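Local coordinates for protein glutathione S-transferase domain (Burkholderia graminis, PDB 4MF5) that binds glutathione and probably acts as a glutathione transferase of the Ure2p-like group, joining the tripeptide to other compounds, at residues 33-38 against 82-87; 138-143 against 194-199. All blocks are in the same frame, centred on the assembly; numbering follows the deposited sequence.

Contact 1 (33-38 against 82-87)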
# COMPACT_ATOMS: atom_id res chain seq x y z
N LYS A 33 26.28 2.39 11.62
CA LYS A 33 27.56 3.03 11.38
C LYS A 33 27.36 4.50 11.02
O LYS A 33 28.19 5.35 11.37
CB LYS A 33 28.34 2.33 10.26
CG LYS A 33 28.77 0.93 10.61
CD LYS A 33 29.85 0.96 11.69
CE LYS A 33 30.37 -0.43 12.06
NZ LYS A 33 29.88 -0.88 13.39
N LYS A 34 26.30 4.81 10.29
CA LYS A 34 26.01 6.17 9.86
C LYS A 34 25.20 6.96 10.89
O LYS A 34 25.43 8.14 11.10
CB LYS A 34 25.30 6.16 8.51
CG LYS A 34 25.04 7.55 7.96
CD LYS A 34 24.77 7.51 6.46
CE LYS A 34 24.47 8.87 5.87
NZ LYS A 34 25.69 9.70 5.87
N TRP A 35 24.26 6.30 11.55
CA TRP A 35 23.44 6.91 12.59
C TRP A 35 23.55 6.05 13.85
O TRP A 35 22.68 5.22 14.13
CB TRP A 35 21.98 7.06 12.15
CG TRP A 35 21.78 8.01 11.00
CD1 TRP A 35 21.66 9.36 11.07
CD2 TRP A 35 21.63 7.66 9.63
NE1 TRP A 35 21.47 9.88 9.83
CE2 TRP A 35 21.43 8.86 8.92
CE3 TRP A 35 21.62 6.46 8.94
CZ2 TRP A 35 21.25 8.88 7.54
CZ3 TRP A 35 21.44 6.48 7.58
CH2 TRP A 35 21.25 7.69 6.90
N PRO A 36 24.62 6.23 14.63
CA PRO A 36 24.79 5.42 15.84
C PRO A 36 23.67 5.67 16.85
O PRO A 36 23.13 6.77 16.94
CB PRO A 36 26.13 5.89 16.41
CG PRO A 36 26.81 6.60 15.35
CD PRO A 36 25.78 7.11 14.39
N ALA A 37 23.33 4.63 17.59
CA ALA A 37 22.30 4.72 18.61
C ALA A 37 22.86 5.24 19.92
O ALA A 37 23.66 4.56 20.57
CB ALA A 37 21.69 3.36 18.82
N ALA A 38 22.47 6.44 20.30
CA ALA A 38 22.80 6.95 21.64
C ALA A 38 21.96 6.22 22.68
O ALA A 38 22.34 6.16 23.86
CB ALA A 38 22.54 8.43 21.74
N PRO A 82 25.01 3.10 1.20
CA PRO A 82 24.90 1.68 1.52
C PRO A 82 24.38 1.44 2.94
O PRO A 82 23.66 0.47 3.19
CB PRO A 82 26.32 1.16 1.35
CG PRO A 82 26.94 2.13 0.41
CD PRO A 82 26.37 3.46 0.74
N GLU A 83 24.74 2.33 3.85
CA GLU A 83 24.29 2.22 5.24
C GLU A 83 22.77 2.32 5.34
O GLU A 83 22.13 1.47 5.95
CB GLU A 83 24.97 3.27 6.11
CG GLU A 83 26.46 3.02 6.32
CD GLU A 83 27.34 3.38 5.14
OE1 GLU A 83 26.89 4.06 4.19
OE2 GLU A 83 28.52 3.00 5.19
N PHE A 84 22.16 3.34 4.74
CA PHE A 84 20.72 3.42 4.76
C PHE A 84 20.08 2.24 4.01
O PHE A 84 19.11 1.64 4.48
CB PHE A 84 20.20 4.76 4.22
CG PHE A 84 18.72 4.88 4.37
CD1 PHE A 84 18.18 5.25 5.59
CD2 PHE A 84 17.85 4.55 3.34
CE1 PHE A 84 16.82 5.28 5.77
CE2 PHE A 84 16.49 4.59 3.53
CZ PHE A 84 15.98 4.94 4.75
N MET A 85 20.63 1.94 2.84
CA MET A 85 20.06 0.92 1.98
C MET A 85 20.17 -0.48 2.57
O MET A 85 19.39 -1.36 2.20
CB MET A 85 20.62 1.01 0.56
CG MET A 85 20.11 2.27 -0.13
SD MET A 85 20.64 2.49 -1.83
CE MET A 85 19.86 1.10 -2.64
N SER A 86 21.09 -0.68 3.52
CA SER A 86 21.18 -1.96 4.22
C SER A 86 19.94 -2.24 5.05
O SER A 86 19.62 -3.39 5.34
CB SER A 86 22.43 -2.02 5.10
OG SER A 86 22.33 -1.21 6.25
N LEU A 87 19.24 -1.18 5.46
CA LEU A 87 17.97 -1.31 6.18
C LEU A 87 16.79 -1.25 5.21
O LEU A 87 15.88 -2.08 5.28
CB LEU A 87 17.85 -0.23 7.24
CG LEU A 87 16.57 -0.26 8.07
CD1 LEU A 87 16.38 -1.61 8.76
CD2 LEU A 87 16.55 0.86 9.08
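W35, in the turn after helix 31-34 and ahead of strand 43-47, packs against F84 of helix 82-85 in the thioredoxin-like domain of the glutathione transferase. The benzo end of the indole does the touching: CZ3 of W35 reaches CB of F84 at 4.0 Å and lies just as close to its CD1. Each ring receives the other residue at its edge, near the plane, and neither lies over the other's face. With CG of W35 anti to its own carbonyl carbon (chi1 -65°), the indole swings toward helix 82-85. CG of K34 lies over one face of the indole, 3.6 Å above its plane and offset toward the rim.

Nearer solvent, K34 and E83 pack through the roots of their side chains, CB of K34 standing 3.8 Å from CB of E83. CB of K33 adds a looser touch at 4.4 Å from CG of E83. The opposite charges do not pair across this contact: NZ of K34 remains 6.0 Å from OE1 of E83, and it has a long, weak ion pair with D78. Both W35 and F84 also touch Y46 of strand 43-47, and NE1 of W35 gives a weak hydrogen bond to L71 O. The join between the segments therefore depends on van der Waals contact between hydrocarbon and ring edges, and the charges of K34 and E83 probably contribute little to it directly.

Contact 2 (138-143 against 194-199); sequences IQWVMF and EWILGD
W140, on helix 131-161 of the all-helical C-terminal domain of the glutathione transferase fold, meets I196 and L197, the two central residues of a type I beta turn running from W195 to G198.

The main interaction is a CH-pi contact. CG2 of I196 sits over one face of the indole, 3.9 Å from the centroid of the five-membered ring and 22° off its normal. CG2 is the branch anti to the backbone N of I196, and its closest approach is 3.6 Å to CG of W140. Apolar packing adds L197, whose side chain runs antiparallel to that of W140.

Aromatic packing extends the contact along the helix and across the dimer: CZ3 of W140 lies 3.7 Å above the ring plane of F143, and F110 of the second subunit meets W140 edge-to-face. Backbone hydrogen bonds in both directions between W195 and G198 hold the turn. I196 N binds OD1 of D205 and I196 O accepts from NE of R189, tying it to helices 203-216 and 170-190. At phi 112° and psi -131°, a CB on G198 would jam against L197 O, which by itself calls for glycine. Approaching the indole obliquely, CD2 of L197 stops 3.8 Å from CD1 of W140.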
# COMPACT_ATOMS: atom_id res chain seq x y z
N ILE A 138 -6.68 -2.07 7.96
CA ILE A 138 -5.66 -2.39 6.99
C ILE A 138 -6.10 -1.97 5.60
O ILE A 138 -5.31 -1.41 4.82
CB ILE A 138 -5.30 -3.90 7.06
CG1 ILE A 138 -4.62 -4.22 8.41
CG2 ILE A 138 -4.39 -4.29 5.88
CD1 ILE A 138 -4.42 -5.70 8.65
N GLN A 139 -7.38 -2.20 5.27
CA GLN A 139 -7.96 -1.74 4.01
C GLN A 139 -7.75 -0.24 3.81
O GLN A 139 -7.28 0.20 2.75
CB GLN A 139 -9.44 -2.09 4.01
CG GLN A 139 -10.25 -1.51 2.87
CD GLN A 139 -11.71 -1.69 3.16
OE1 GLN A 139 -12.30 -2.71 2.80
NE2 GLN A 139 -12.27 -0.76 3.91
N TRP A 140 -8.10 0.58 4.80
CA TRP A 140 -7.96 2.03 4.61
C TRP A 140 -6.49 2.46 4.59
O TRP A 140 -6.15 3.41 3.87
CB TRP A 140 -8.81 2.81 5.64
CG TRP A 140 -10.25 2.74 5.29
CD1 TRP A 140 -11.22 1.98 5.87
CD2 TRP A 140 -10.90 3.44 4.20
NE1 TRP A 140 -12.44 2.16 5.21
CE2 TRP A 140 -12.25 3.04 4.18
CE3 TRP A 140 -10.46 4.36 3.25
CZ2 TRP A 140 -13.16 3.53 3.23
CZ3 TRP A 140 -11.37 4.86 2.32
CH2 TRP A 140 -12.69 4.43 2.31
N VAL A 141 -5.60 1.77 5.31
CA VAL A 141 -4.18 2.04 5.17
C VAL A 141 -3.72 1.69 3.75
O VAL A 141 -2.94 2.44 3.15
CB VAL A 141 -3.35 1.31 6.25
CG1 VAL A 141 -1.86 1.41 5.95
CG2 VAL A 141 -3.66 1.87 7.64
N MET A 142 -4.20 0.58 3.19
CA MET A 142 -3.86 0.21 1.81
C MET A 142 -4.37 1.23 0.79
O MET A 142 -3.68 1.54 -0.18
CB MET A 142 -4.39 -1.18 1.49
CG MET A 142 -3.71 -2.33 2.20
SD MET A 142 -1.98 -2.47 1.72
CE MET A 142 -1.56 -3.97 2.63
N PHE A 143 -5.60 1.73 0.98
CA PHE A 143 -6.13 2.79 0.13
C PHE A 143 -5.20 3.99 0.15
O PHE A 143 -4.93 4.61 -0.87
CB PHE A 143 -7.53 3.17 0.65
CG PHE A 143 -8.07 4.44 0.08
CD1 PHE A 143 -8.59 4.49 -1.21
CD2 PHE A 143 -8.06 5.61 0.80
CE1 PHE A 143 -9.07 5.68 -1.74
CE2 PHE A 143 -8.58 6.79 0.29
CZ PHE A 143 -9.07 6.81 -0.99
N GLU A 194 -16.50 10.57 12.82
CA GLU A 194 -15.48 11.43 13.40
C GLU A 194 -14.16 11.28 12.62
O GLU A 194 -13.54 12.26 12.20
CB GLU A 194 -15.26 11.08 14.87
CG GLU A 194 -14.63 12.19 15.68
CD GLU A 194 -15.52 13.41 15.76
OE1 GLU A 194 -16.75 13.28 15.71
OE2 GLU A 194 -14.98 14.51 15.86
N TRP A 195 -13.75 10.03 12.46
CA TRP A 195 -12.49 9.62 11.87
C TRP A 195 -12.80 8.55 10.82
O TRP A 195 -13.95 8.12 10.65
CB TRP A 195 -11.55 9.09 12.97
CG TRP A 195 -11.12 10.13 13.93
CD1 TRP A 195 -11.50 10.26 15.22
CD2 TRP A 195 -10.22 11.22 13.67
NE1 TRP A 195 -10.91 11.34 15.80
CE2 TRP A 195 -10.10 11.94 14.87
CE3 TRP A 195 -9.51 11.65 12.54
CZ2 TRP A 195 -9.29 13.08 14.97
CZ3 TRP A 195 -8.71 12.76 12.65
CH2 TRP A 195 -8.61 13.47 13.85
N ILE A 196 -11.77 8.10 10.10
CA ILE A 196 -12.00 7.19 9.00
C ILE A 196 -12.73 5.91 9.43
O ILE A 196 -13.59 5.40 8.71
CB ILE A 196 -10.69 6.91 8.22
CG1 ILE A 196 -10.27 8.18 7.49
CG2 ILE A 196 -10.84 5.73 7.27
CD1 ILE A 196 -8.85 8.12 6.96
N LEU A 197 -12.38 5.37 10.61
CA LEU A 197 -13.02 4.15 11.10
C LEU A 197 -14.21 4.43 12.00
O LEU A 197 -14.75 3.50 12.59
CB LEU A 197 -12.01 3.25 11.82
CG LEU A 197 -10.82 2.85 10.94
CD1 LEU A 197 -9.91 1.92 11.73
CD2 LEU A 197 -11.25 2.19 9.65
N GLY A 198 -14.67 5.67 12.11
CA GLY A 198 -15.81 5.99 12.96
C GLY A 198 -15.37 6.81 14.14
O GLY A 198 -14.66 7.81 14.00
N ASP A 199 -15.80 6.41 15.33
CA ASP A 199 -15.49 7.17 16.51
C ASP A 199 -14.02 7.16 16.87
O ASP A 199 -13.53 8.14 17.42
CB ASP A 199 -16.26 6.64 17.73
CG ASP A 199 -17.73 6.95 17.71
OD1 ASP A 199 -18.19 7.80 16.92
OD2 ASP A 199 -18.44 6.36 18.55

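The two contacts lie on opposite sides of the chain's centre, their own centres about 33 Å apart and their nearest atoms about 18 Å apart, so neither touches the other. Both segments of contact 1 precede those of contact 2 along the chain. Contact 1 belongs to the glutathione-binding half: the side chain of F84 is about 4 Å from those of the ligand-pocket residues I93 and Q79 and about 6 Å from the bound glutathione. Contact 2 sits away from the glutathione site, in the helical half, where it borders the second subunit. Contact 1 is a surface contact without another chain of the assembly, whereas contact 2 is buried.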